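Local coordinates for protein phosphoribosylformylglycinamidine synthase 2 (Thermus thermophilus, PDB 3VIU) that belongs to the PurM-like (AIR synthase related) superfamily and holds adenosine-5'-diphosphate and a magnesium ion in this model, at residues Q20-E25 against E354-A359; L574-V579 against G589-L594; G556-G561 against L614-H619. All blocks are in the same frame, centred on the assembly; numbering follows the deposited sequence.

Contact 1: Q20-E25 against E354-A359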
ATOM      1  N   GLN A  20     -29.263  11.001  21.593  1.00 45.04           N
ATOM      2  CA  GLN A  20     -28.732  11.587  22.815  1.00 48.07           C
ATOM      3  C   GLN A  20     -27.553  12.522  22.542  1.00 48.49           C
ATOM      4  O   GLN A  20     -27.097  13.232  23.433  1.00 49.76           O
ATOM      5  CB  GLN A  20     -28.344  10.489  23.814  1.00 50.52           C
ATOM      6  CG  GLN A  20     -27.458   9.386  23.259  1.00 55.10           C
ATOM      7  CD  GLN A  20     -27.340   8.196  24.206  1.00 58.03           C
ATOM      8  OE1 GLN A  20     -28.338   7.547  24.537  1.00 58.81           O
ATOM      9  NE2 GLN A  20     -26.118   7.904  24.646  1.00 59.65           N
ATOM     10  N   ARG A  21     -27.064  12.525  21.307  1.00 48.41           N
ATOM     11  CA  ARG A  21     -25.965  13.410  20.930  1.00 48.12           C
ATOM     12  C   ARG A  21     -26.577  14.666  20.318  1.00 47.69           C
ATOM     13  O   ARG A  21     -25.952  15.726  20.301  1.00 48.30           O
ATOM     14  CB  ARG A  21     -25.056  12.758  19.887  1.00 48.93           C
ATOM     15  CG  ARG A  21     -24.369  11.471  20.314  1.00 50.90           C
ATOM     16  CD  ARG A  21     -23.170  11.697  21.221  1.00 49.79           C
ATOM     17  NE  ARG A  21     -22.201  10.623  21.028  1.00 49.72           N
ATOM     18  CZ  ARG A  21     -21.469  10.475  19.927  1.00 49.51           C
ATOM     19  NH1 ARG A  21     -21.589  11.341  18.931  1.00 49.58           N
ATOM     20  NH2 ARG A  21     -20.639   9.448  19.803  1.00 48.93           N
ATOM     21  N   LEU A  22     -27.797  14.535  19.801  1.00 45.70           N
ATOM     22  CA  LEU A  22     -28.503  15.654  19.182  1.00 44.49           C
ATOM     23  C   LEU A  22     -29.537  16.254  20.130  1.00 44.38           C
ATOM     24  O   LEU A  22     -30.051  17.343  19.883  1.00 44.34           O
ATOM     25  CB  LEU A  22     -29.231  15.205  17.910  1.00 43.08           C
ATOM     26  CG  LEU A  22     -28.471  14.551  16.757  1.00 42.24           C
ATOM     27  CD1 LEU A  22     -29.442  14.287  15.621  1.00 39.70           C
ATOM     28  CD2 LEU A  22     -27.344  15.448  16.289  1.00 41.82           C
ATOM     29  N   GLY A  23     -29.845  15.540  21.209  1.00 44.43           N
ATOM     30  CA  GLY A  23     -30.840  16.026  22.146  1.00 44.60           C
ATOM     31  C   GLY A  23     -32.199  16.053  21.470  1.00 44.56           C
ATOM     32  O   GLY A  23     -33.126  16.721  21.929  1.00 43.98           O
ATOM     33  N   ARG A  24     -32.301  15.321  20.363  1.00 44.56           N
ATOM     34  CA  ARG A  24     -33.527  15.223  19.577  1.00 44.52           C
ATOM     35  C   ARG A  24     -33.327  14.159  18.499  1.00 44.77           C
ATOM     36  O   ARG A  24     -32.222  13.641  18.328  1.00 45.51           O
ATOM     37  CB  ARG A  24     -33.842  16.560  18.900  1.00 43.97           C
ATOM     38  CG  ARG A  24     -32.922  16.885  17.729  1.00 44.40           C
ATOM     39  CD  ARG A  24     -33.363  18.133  16.979  1.00 42.97           C
ATOM     40  NE  ARG A  24     -32.703  18.240  15.681  1.00 42.58           N
ATOM     41  CZ  ARG A  24     -31.395  18.404  15.516  1.00 42.40           C
ATOM     42  NH1 ARG A  24     -30.597  18.483  16.575  1.00 42.36           N
ATOM     43  NH2 ARG A  24     -30.884  18.482  14.292  1.00 39.31           N
ATOM     44  N   GLU A  25     -34.395  13.834  17.775  1.00 44.11           N
ATOM     45  CA  GLU A  25     -34.313  12.850  16.703  1.00 42.67           C
ATOM     46  C   GLU A  25     -33.963  13.530  15.386  1.00 39.99           C
ATOM     47  O   GLU A  25     -34.517  14.574  15.047  1.00 39.89           O
ATOM     48  CB  GLU A  25     -35.635  12.101  16.550  1.00 45.58           C
ATOM     49  CG  GLU A  25     -35.928  11.134  17.679  1.00 49.93           C
ATOM     50  CD  GLU A  25     -37.191  10.340  17.437  1.00 52.37           C
ATOM     51  OE1 GLU A  25     -38.267  10.967  17.315  1.00 54.51           O
ATOM     52  OE2 GLU A  25     -37.106   9.094  17.367  1.00 52.62           O
ATOM     53  N   GLU A 354     -28.561  20.087  10.604  1.00 27.93           N
ATOM     54  CA  GLU A 354     -27.678  20.803  11.504  1.00 29.72           C
ATOM     55  C   GLU A 354     -27.315  19.869  12.638  1.00 30.49           C
ATOM     56  O   GLU A 354     -27.967  19.846  13.683  1.00 32.63           O
ATOM     57  CB  GLU A 354     -28.375  22.054  12.044  1.00 30.91           C
ATOM     58  CG  GLU A 354     -27.612  22.753  13.152  1.00 34.49           C
ATOM     59  CD  GLU A 354     -28.150  24.132  13.446  1.00 35.91           C
ATOM     60  OE1 GLU A 354     -27.850  25.067  12.669  1.00 36.78           O
ATOM     61  OE2 GLU A 354     -28.881  24.275  14.452  1.00 38.40           O
ATOM     62  N   VAL A 355     -26.269  19.084  12.426  1.00 28.83           N
ATOM     63  CA  VAL A 355     -25.846  18.141  13.438  1.00 27.88           C
ATOM     64  C   VAL A 355     -24.488  18.555  13.966  1.00 27.56           C
ATOM     65  O   VAL A 355     -23.676  19.125  13.236  1.00 27.84           O
ATOM     66  CB  VAL A 355     -25.770  16.723  12.852  1.00 26.85           C
ATOM     67  CG1 VAL A 355     -27.020  16.447  12.027  1.00 27.01           C
ATOM     68  CG2 VAL A 355     -24.536  16.572  12.003  1.00 26.82           C
ATOM     69  N   PRO A 356     -24.232  18.306  15.258  1.00 26.58           N
ATOM     70  CA  PRO A 356     -22.934  18.680  15.825  1.00 26.84           C
ATOM     71  C   PRO A 356     -21.807  17.933  15.105  1.00 27.43           C
ATOM     72  O   PRO A 356     -21.949  16.756  14.778  1.00 27.63           O
ATOM     73  CB  PRO A 356     -23.071  18.271  17.292  1.00 25.29           C
ATOM     74  CG  PRO A 356     -24.533  18.467  17.551  1.00 24.39           C
ATOM     75  CD  PRO A 356     -25.168  17.882  16.312  1.00 24.49           C
ATOM     76  N   THR A 357     -20.701  18.631  14.856  1.00 27.28           N
ATOM     77  CA  THR A 357     -19.551  18.046  14.178  1.00 27.63           C
ATOM     78  C   THR A 357     -19.042  16.810  14.920  1.00 29.66           C
ATOM     79  O   THR A 357     -18.840  15.757  14.316  1.00 30.03           O
ATOM     80  CB  THR A 357     -18.400  19.066  14.057  1.00 26.14           C
ATOM     81  OG1 THR A 357     -18.012  19.504  15.365  1.00 28.19           O
ATOM     82  CG2 THR A 357     -18.839  20.269  13.242  1.00 24.22           C
ATOM     83  N   GLU A 358     -18.844  16.937  16.229  1.00 31.16           N
ATOM     84  CA  GLU A 358     -18.361  15.815  17.034  1.00 32.61           C
ATOM     85  C   GLU A 358     -19.227  14.570  16.866  1.00 31.71           C
ATOM     86  O   GLU A 358     -18.719  13.455  16.760  1.00 30.35           O
ATOM     87  CB  GLU A 358     -18.333  16.181  18.517  1.00 34.64           C
ATOM     88  CG  GLU A 358     -17.761  15.069  19.378  1.00 39.23           C
ATOM     89  CD  GLU A 358     -18.042  15.251  20.850  1.00 41.43           C
ATOM     90  OE1 GLU A 358     -19.219  15.121  21.250  1.00 43.32           O
ATOM     91  OE2 GLU A 358     -17.088  15.525  21.605  1.00 42.55           O
ATOM     92  N   ALA A 359     -20.540  14.770  16.854  1.00 30.94           N
ATOM     93  CA  ALA A 359     -21.478  13.666  16.716  1.00 31.41           C
ATOM     94  C   ALA A 359     -21.255  12.901  15.421  1.00 31.45           C
ATOM     95  O   ALA A 359     -21.451  11.683  15.359  1.00 31.21           O
ATOM     96  CB  ALA A 359     -22.914  14.193  16.768  1.00 31.24           C
TER
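Leu22 drives its CD2 methyl against the ring of Pro356, CD2 to CD at 3.3 Å, while the same methyl rests on CB of Val355 at 4.0 Å. The leucine's bond to CB does not aim at 354-359; chi1 of -57° sets CG beside the backbone N, and with CD1 taking the extended position the other methyl, CD2, faces Pro356. Next to it Ala359 supplies a second small apolar surface, its CB 4.0 Å from CB of Arg21. These residues make up the close-packed middle; Val355 also touches Glu30, and Ala359 touches Phe34, of helix 28-37. The contact joins the N-terminal linker domain to the first of the two AIR synthase C-terminal domains: helix 12-22 ends here, its last residues against the place where edge strand 350-356 passes into helix 357-361 with Pro356 as N-cap, and Gly23, with positive phi, then turns the chain out of the helix. Toward solvent the interactions become polar and looser, carried by two long arginines. Arg21, bent at chi2, lays the edge of its guanidinium along the start of the helix, NH1 lying 3.2 Å from CA of Ala359 and nearly in the plane of the group. Its NH2 is bonded to the backbone O of Glu362. Arg24 stretches out from the exposed turn so that NH2 donates to the backbone O of Glu354 at 3.3 Å, at an N-H...O angle of 154°; the donor arrives from above the carbonyl plane. Glu30 takes a salt bridge from that NH2 and also accepts from the backbone N of Glu354, and the carboxylate of Glu354 turns to Arg344.

Contact 2: L574-V579 against G589-L594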
ATOM      1  N   LEU A 574       9.950 -25.134   5.310  1.00 15.49           N
ATOM      2  CA  LEU A 574       8.954 -25.470   4.299  1.00 15.89           C
ATOM      3  C   LEU A 574       7.518 -25.069   4.626  1.00 15.85           C
ATOM      4  O   LEU A 574       6.670 -25.042   3.735  1.00 16.74           O
ATOM      5  CB  LEU A 574       9.001 -26.977   4.020  1.00 15.85           C
ATOM      6  CG  LEU A 574      10.394 -27.507   3.671  1.00 15.05           C
ATOM      7  CD1 LEU A 574      10.398 -29.024   3.676  1.00 13.09           C
ATOM      8  CD2 LEU A 574      10.811 -26.957   2.321  1.00 12.85           C
ATOM      9  N   GLY A 575       7.245 -24.770   5.895  1.00 14.90           N
ATOM     10  CA  GLY A 575       5.904 -24.392   6.301  1.00 12.49           C
ATOM     11  C   GLY A 575       5.339 -23.187   5.573  1.00 13.04           C
ATOM     12  O   GLY A 575       5.965 -22.134   5.531  1.00 14.11           O
ATOM     13  N   ALA A 576       4.152 -23.343   4.994  1.00 12.14           N
ATOM     14  CA  ALA A 576       3.487 -22.260   4.275  1.00 12.88           C
ATOM     15  C   ALA A 576       4.339 -21.741   3.121  1.00 13.20           C
ATOM     16  O   ALA A 576       4.168 -20.612   2.680  1.00 14.23           O
ATOM     17  CB  ALA A 576       3.172 -21.118   5.242  1.00 10.27           C
ATOM     18  N   SER A 577       5.248 -22.566   2.616  1.00 13.08           N
ATOM     19  CA  SER A 577       6.120 -22.117   1.542  1.00 12.99           C
ATOM     20  C   SER A 577       5.559 -22.363   0.161  1.00 15.52           C
ATOM     21  O   SER A 577       4.540 -23.049  -0.011  1.00 14.33           O
ATOM     22  CB  SER A 577       7.470 -22.809   1.633  1.00 14.03           C
ATOM     23  OG  SER A 577       7.351 -24.176   1.271  1.00 11.88           O
ATOM     24  N   GLU A 578       6.250 -21.793  -0.825  1.00 15.25           N
ATOM     25  CA  GLU A 578       5.886 -21.950  -2.223  1.00 14.98           C
ATOM     26  C   GLU A 578       6.146 -23.395  -2.643  1.00 15.27           C
ATOM     27  O   GLU A 578       5.289 -24.046  -3.222  1.00 17.07           O
ATOM     28  CB  GLU A 578       6.727 -21.025  -3.108  1.00 14.56           C
ATOM     29  CG  GLU A 578       6.279 -19.585  -3.160  1.00 18.48           C
ATOM     30  CD  GLU A 578       4.848 -19.441  -3.655  1.00 22.49           C
ATOM     31  OE1 GLU A 578       4.410 -20.273  -4.489  1.00 21.09           O
ATOM     32  OE2 GLU A 578       4.171 -18.486  -3.213  1.00 24.81           O
ATOM     33  N   VAL A 579       7.337 -23.895  -2.342  1.00 14.87           N
ATOM     34  CA  VAL A 579       7.687 -25.246  -2.731  1.00 14.24           C
ATOM     35  C   VAL A 579       6.741 -26.271  -2.124  1.00 14.18           C
ATOM     36  O   VAL A 579       6.475 -27.302  -2.736  1.00 13.50           O
ATOM     37  CB  VAL A 579       9.152 -25.597  -2.346  1.00 12.55           C
ATOM     38  CG1 VAL A 579       9.247 -25.913  -0.851  1.00  7.87           C
ATOM     39  CG2 VAL A 579       9.640 -26.774  -3.192  1.00  7.30           C
ATOM     40  N   GLY A 589       1.500 -26.019   8.071  1.00 16.57           N
ATOM     41  CA  GLY A 589       2.776 -25.925   8.755  1.00 16.60           C
ATOM     42  C   GLY A 589       3.016 -24.529   9.292  1.00 16.28           C
ATOM     43  O   GLY A 589       2.300 -23.599   8.945  1.00 15.53           O
ATOM     44  N   HIS A 590       4.022 -24.379  10.145  1.00 17.86           N
ATOM     45  CA  HIS A 590       4.339 -23.079  10.716  1.00 19.00           C
ATOM     46  C   HIS A 590       5.109 -22.224   9.712  1.00 18.04           C
ATOM     47  O   HIS A 590       5.979 -22.723   9.012  1.00 17.34           O
ATOM     48  CB  HIS A 590       5.187 -23.245  11.979  1.00 22.19           C
ATOM     49  CG  HIS A 590       5.263 -22.007  12.824  1.00 29.04           C
ATOM     50  ND1 HIS A 590       4.310 -21.690  13.770  1.00 29.74           N
ATOM     51  CD2 HIS A 590       6.160 -20.991  12.841  1.00 30.05           C
ATOM     52  CE1 HIS A 590       4.616 -20.533  14.331  1.00 29.25           C
ATOM     53  NE2 HIS A 590       5.734 -20.088  13.785  1.00 30.92           N
ATOM     54  N   PRO A 591       4.766 -20.929   9.604  1.00 17.08           N
ATOM     55  CA  PRO A 591       5.469 -20.036   8.675  1.00 16.29           C
ATOM     56  C   PRO A 591       6.894 -19.866   9.206  1.00 16.45           C
ATOM     57  O   PRO A 591       7.154 -20.145  10.366  1.00 17.25           O
ATOM     58  CB  PRO A 591       4.663 -18.744   8.767  1.00 14.50           C
ATOM     59  CG  PRO A 591       3.296 -19.232   9.043  1.00 13.63           C
ATOM     60  CD  PRO A 591       3.525 -20.301  10.082  1.00 14.89           C
ATOM     61  N   PRO A 592       7.830 -19.399   8.374  1.00 17.59           N
ATOM     62  CA  PRO A 592       9.205 -19.236   8.862  1.00 18.19           C
ATOM     63  C   PRO A 592       9.327 -18.352  10.105  1.00 18.99           C
ATOM     64  O   PRO A 592       8.700 -17.294  10.192  1.00 18.00           O
ATOM     65  CB  PRO A 592       9.932 -18.630   7.659  1.00 17.30           C
ATOM     66  CG  PRO A 592       9.167 -19.159   6.499  1.00 19.23           C
ATOM     67  CD  PRO A 592       7.731 -19.020   6.955  1.00 18.51           C
ATOM     68  N   ARG A 593      10.133 -18.784  11.070  1.00 19.86           N
ATOM     69  CA  ARG A 593      10.335 -17.978  12.266  1.00 20.68           C
ATOM     70  C   ARG A 593      10.993 -16.673  11.822  1.00 19.15           C
ATOM     71  O   ARG A 593      11.704 -16.631  10.819  1.00 17.47           O
ATOM     72  CB  ARG A 593      11.263 -18.676  13.263  1.00 23.95           C
ATOM     73  CG  ARG A 593      10.711 -19.907  13.951  1.00 28.87           C
ATOM     74  CD  ARG A 593      11.599 -20.248  15.145  1.00 35.86           C
ATOM     75  NE  ARG A 593      12.110 -21.619  15.132  1.00 42.45           N
ATOM     76  CZ  ARG A 593      12.897 -22.132  14.184  1.00 45.98           C
ATOM     77  NH1 ARG A 593      13.279 -21.396  13.143  1.00 45.22           N
ATOM     78  NH2 ARG A 593      13.316 -23.389  14.287  1.00 46.11           N
ATOM     79  N   LEU A 594      10.757 -15.611  12.578  1.00 18.12           N
ATOM     80  CA  LEU A 594      11.322 -14.313  12.261  1.00 16.80           C
ATOM     81  C   LEU A 594      11.967 -13.704  13.503  1.00 17.09           C
ATOM     82  O   LEU A 594      11.289 -13.390  14.486  1.00 17.21           O
ATOM     83  CB  LEU A 594      10.225 -13.397  11.719  1.00 15.15           C
ATOM     84  CG  LEU A 594      10.519 -11.915  11.472  1.00 18.26           C
ATOM     85  CD1 LEU A 594      11.774 -11.733  10.621  1.00 18.03           C
ATOM     86  CD2 LEU A 594       9.310 -11.300  10.776  1.00 17.30           C
TER
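Backbone torsions make this meeting: Gly575 in an extended conformation and Ala576 in a left-handed one (phi 59°) form the corner of a type II beta turn from Leu574 to Ser577, which presents the CA of Gly575 to the carbonyl of His590. The CA-H...O contact is 3.2 Å from Gly575 CA to His590 O, with 148° at the hydrogen. The bare CA of Gly575 lets that carbonyl come this close. Gly589 follows at a looser distance, its C 4.2 Å from Gly575 CA, and its backbone conformation, positive phi with an extended psi, is one that calls for glycine. Around the two glycines lie prolines: CG of Pro591 meets CB of Ala576 at 4.2 Å, and CD of Pro592 lies 3.9 Å from O of Gly575. Tyr453 of helix 451-456 touches Ala576 and both prolines. The turn itself is closed by Ser577, whose N and OG both reach O of Leu574 from the same face of its plane, OG at 2.7 Å. As N-cap of helix 578-584, Ser577 also uses OG to cap the N of Leu580. The contact thus clasps the loop leading into this short helix to the loop after it, within the second AIR synthase C-terminal domain. With just one weak CA-H...O interaction and apolar touches between the segments, their fit rests on backbone shape, while the conventional hydrogen bonds work inside the turn and toward neighbouring parts of the chain.

Contact 3: G556-G561 against L614-H619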
ATOM      1  N   GLY A 556      20.166  -7.288 -10.226  1.00 16.01           N
ATOM      2  CA  GLY A 556      20.807  -8.002 -11.315  1.00 14.84           C
ATOM      3  C   GLY A 556      22.318  -8.157 -11.318  1.00 15.88           C
ATOM      4  O   GLY A 556      23.052  -7.202 -11.035  1.00 15.62           O
ATOM      5  N   PHE A 557      22.793  -9.362 -11.620  1.00 13.59           N
ATOM      6  CA  PHE A 557      24.231  -9.567 -11.709  1.00 15.35           C
ATOM      7  C   PHE A 557      24.634  -8.694 -12.889  1.00 17.23           C
ATOM      8  O   PHE A 557      24.081  -8.825 -13.977  1.00 17.34           O
ATOM      9  CB  PHE A 557      24.576 -11.029 -11.998  1.00 14.78           C
ATOM     10  CG  PHE A 557      24.290 -11.966 -10.854  1.00 14.22           C
ATOM     11  CD1 PHE A 557      24.597 -11.604  -9.545  1.00 11.97           C
ATOM     12  CD2 PHE A 557      23.749 -13.227 -11.095  1.00 13.22           C
ATOM     13  CE1 PHE A 557      24.372 -12.482  -8.492  1.00 15.74           C
ATOM     14  CE2 PHE A 557      23.520 -14.120 -10.050  1.00 16.44           C
ATOM     15  CZ  PHE A 557      23.832 -13.748  -8.741  1.00 16.55           C
ATOM     16  N   ARG A 558      25.596  -7.803 -12.684  1.00 20.70           N
ATOM     17  CA  ARG A 558      25.985  -6.908 -13.757  1.00 24.21           C
ATOM     18  C   ARG A 558      27.253  -7.240 -14.512  1.00 25.08           C
ATOM     19  O   ARG A 558      27.432  -6.796 -15.648  1.00 25.80           O
ATOM     20  CB  ARG A 558      26.049  -5.474 -13.225  1.00 27.36           C
ATOM     21  CG  ARG A 558      24.814  -4.661 -13.601  1.00 31.97           C
ATOM     22  CD  ARG A 558      24.833  -3.260 -13.017  1.00 35.41           C
ATOM     23  NE  ARG A 558      24.608  -3.266 -11.576  1.00 37.62           N
ATOM     24  CZ  ARG A 558      24.450  -2.168 -10.844  1.00 38.77           C
ATOM     25  NH1 ARG A 558      24.247  -2.263  -9.541  1.00 38.72           N
ATOM     26  NH2 ARG A 558      24.497  -0.973 -11.418  1.00 40.73           N
ATOM     27  N   ARG A 559      28.128  -8.028 -13.898  1.00 25.77           N
ATOM     28  CA  ARG A 559      29.384  -8.386 -14.540  1.00 26.75           C
ATOM     29  C   ARG A 559      29.951  -9.687 -14.001  1.00 26.17           C
ATOM     30  O   ARG A 559      29.700 -10.059 -12.854  1.00 27.14           O
ATOM     31  CB  ARG A 559      30.409  -7.263 -14.340  1.00 29.39           C
ATOM     32  CG  ARG A 559      30.368  -6.643 -12.945  1.00 33.80           C
ATOM     33  CD  ARG A 559      31.523  -5.674 -12.673  1.00 36.92           C
ATOM     34  NE  ARG A 559      31.567  -4.548 -13.604  1.00 40.79           N
ATOM     35  CZ  ARG A 559      32.262  -4.537 -14.741  1.00 43.35           C
ATOM     36  NH1 ARG A 559      32.982  -5.596 -15.102  1.00 43.01           N
ATOM     37  NH2 ARG A 559      32.243  -3.462 -15.521  1.00 42.15           N
ATOM     38  N   PRO A 560      30.723 -10.400 -14.831  1.00 25.02           N
ATOM     39  CA  PRO A 560      31.330 -11.669 -14.415  1.00 24.47           C
ATOM     40  C   PRO A 560      32.533 -11.448 -13.491  1.00 22.75           C
ATOM     41  O   PRO A 560      33.156 -10.386 -13.527  1.00 21.54           O
ATOM     42  CB  PRO A 560      31.732 -12.303 -15.742  1.00 23.82           C
ATOM     43  CG  PRO A 560      32.084 -11.104 -16.580  1.00 24.78           C
ATOM     44  CD  PRO A 560      30.952 -10.152 -16.266  1.00 24.63           C
ATOM     45  N   GLY A 561      32.842 -12.445 -12.659  1.00 20.83           N
ATOM     46  CA  GLY A 561      33.989 -12.342 -11.769  1.00 18.40           C
ATOM     47  C   GLY A 561      33.765 -11.743 -10.394  1.00 17.50           C
ATOM     48  O   GLY A 561      34.692 -11.667  -9.592  1.00 18.73           O
ATOM     49  N   LEU A 614      30.959  -0.937  -1.071  1.00 24.02           N
ATOM     50  CA  LEU A 614      31.486  -2.297  -1.142  1.00 23.32           C
ATOM     51  C   LEU A 614      30.678  -3.174  -2.094  1.00 23.99           C
ATOM     52  O   LEU A 614      31.203  -4.140  -2.649  1.00 24.18           O
ATOM     53  CB  LEU A 614      31.490  -2.942   0.243  1.00 21.42           C
ATOM     54  CG  LEU A 614      32.551  -2.451   1.226  1.00 22.64           C
ATOM     55  CD1 LEU A 614      32.223  -2.945   2.626  1.00 24.12           C
ATOM     56  CD2 LEU A 614      33.922  -2.941   0.785  1.00 20.21           C
ATOM     57  N   THR A 615      29.406  -2.828  -2.281  1.00 23.55           N
ATOM     58  CA  THR A 615      28.515  -3.593  -3.151  1.00 23.23           C
ATOM     59  C   THR A 615      27.448  -2.719  -3.800  1.00 23.94           C
ATOM     60  O   THR A 615      26.951  -1.776  -3.188  1.00 23.58           O
ATOM     61  CB  THR A 615      27.777  -4.690  -2.359  1.00 21.84           C
ATOM     62  OG1 THR A 615      26.916  -5.422  -3.240  1.00 21.39           O
ATOM     63  CG2 THR A 615      26.926  -4.062  -1.260  1.00 19.90           C
ATOM     64  N   ARG A 616      27.094  -3.037  -5.041  1.00 25.05           N
ATOM     65  CA  ARG A 616      26.054  -2.285  -5.731  1.00 26.02           C
ATOM     66  C   ARG A 616      25.045  -3.259  -6.326  1.00 23.31           C
ATOM     67  O   ARG A 616      24.232  -2.900  -7.175  1.00 23.70           O
ATOM     68  CB  ARG A 616      26.647  -1.393  -6.825  1.00 28.70           C
ATOM     69  CG  ARG A 616      27.361  -2.158  -7.899  1.00 35.18           C
ATOM     70  CD  ARG A 616      27.696  -1.278  -9.079  1.00 38.86           C
ATOM     71  NE  ARG A 616      28.441  -2.032 -10.081  1.00 43.80           N
ATOM     72  CZ  ARG A 616      28.844  -1.538 -11.245  1.00 45.55           C
ATOM     73  NH1 ARG A 616      28.571  -0.279 -11.563  1.00 46.88           N
ATOM     74  NH2 ARG A 616      29.525  -2.306 -12.086  1.00 46.57           N
ATOM     75  N   THR A 617      25.106  -4.505  -5.880  1.00 21.00           N
ATOM     76  CA  THR A 617      24.164  -5.508  -6.355  1.00 18.30           C
ATOM     77  C   THR A 617      23.776  -6.422  -5.191  1.00 16.73           C
ATOM     78  O   THR A 617      24.606  -7.132  -4.614  1.00 15.20           O
ATOM     79  CB  THR A 617      24.739  -6.284  -7.577  1.00 17.58           C
ATOM     80  OG1 THR A 617      24.104  -7.560  -7.699  1.00 18.84           O
ATOM     81  CG2 THR A 617      26.205  -6.440  -7.455  1.00 19.35           C
ATOM     82  N   ALA A 618      22.497  -6.348  -4.830  1.00 15.30           N
ATOM     83  CA  ALA A 618      21.946  -7.111  -3.719  1.00 14.12           C
ATOM     84  C   ALA A 618      20.521  -7.560  -4.026  1.00 14.55           C
ATOM     85  O   ALA A 618      19.826  -6.964  -4.845  1.00 13.81           O
ATOM     86  CB  ALA A 618      21.966  -6.262  -2.444  1.00 11.79           C
ATOM     87  N   HIS A 619      20.084  -8.610  -3.348  1.00 15.18           N
ATOM     88  CA  HIS A 619      18.750  -9.143  -3.573  1.00 15.61           C
ATOM     89  C   HIS A 619      18.431  -9.992  -2.358  1.00 15.90           C
ATOM     90  O   HIS A 619      19.248 -10.822  -1.968  1.00 17.18           O
ATOM     91  CB  HIS A 619      18.772 -10.013  -4.833  1.00 13.33           C
ATOM     92  CG  HIS A 619      17.426 -10.493  -5.263  1.00 13.29           C
ATOM     93  ND1 HIS A 619      17.202 -11.781  -5.705  1.00 12.82           N
ATOM     94  CD2 HIS A 619      16.230  -9.861  -5.318  1.00 10.32           C
ATOM     95  CE1 HIS A 619      15.923 -11.923  -6.006  1.00 11.32           C
ATOM     96  NE2 HIS A 619      15.312 -10.772  -5.781  1.00 11.74           N
TER
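This is a partly exposed contact of arginines over a buried threonine, where the loop entering strand 563-567 passes the stretch leading into edge strand 618-620. Arg558 and Arg616 stack, their guanidinium groups 4.5 Å between centres with planes at 23°. The stack is offset, NE of Arg558 lying over the Arg616 group toward its rim. Arg616 gets there by holding CG between its backbone N and carbonyl carbon (chi1 61°) and then running straight out to NE, so that its CD lies over a face of the Arg558 guanidinium, with CG of Arg616 3.5 Å from NH1 of Arg558. That NH1 lies 2.5 Å from the backbone O of Arg616. Strand 618-620 is the outermost strand of the seven-stranded mixed sheet in the second AIR synthase C-terminal domain, next to 661-665, and the loop holds on to the same region through backbone bonds from Glu554 to Arg616 and Ala618. Arg559 comes to the guanidinium of Arg616 at its edge, the two groups nearly coplanar and NE 3.4 Å from NH2 of Arg616; both atoms are donors, so the approach is an uneasy one between like charges. Glu554 adds a long, weak ion pair to NH2 of Arg558, which may offset the charge in part. Beneath the arginines Thr617 turns its side chain to the loop, OG1 standing 3.5 Å from O of Gly556, with Phe557 nearby packed on Thr664 and Met633. Thr617 N donates a weak bond to OG1 of Thr615 at 3.3 Å, an oxygen itself bonded to O of Thr664.

How the contacts relate
Contact 2 is the buried one of the three; contacts 1 and 3 are partly exposed and lie on opposite sides of the chain's centre, their centres about 63 Å apart. Contact 1 ties the N-terminal linker to the first C-terminal AIR synthase domain, whereas contacts 2 and 3 both belong to the second, contact 2 nested in the loop that contact 3 closes, with nearest atoms about 13 Å apart. Arginines dominate both outer contacts, but contact 1 sets them around an apolar middle, while contact 3 stacks one pair and sets a third arginine at an edge. No arginine, lysine or carboxylate side chain takes part in contact 2, which depends on glycines and prolines.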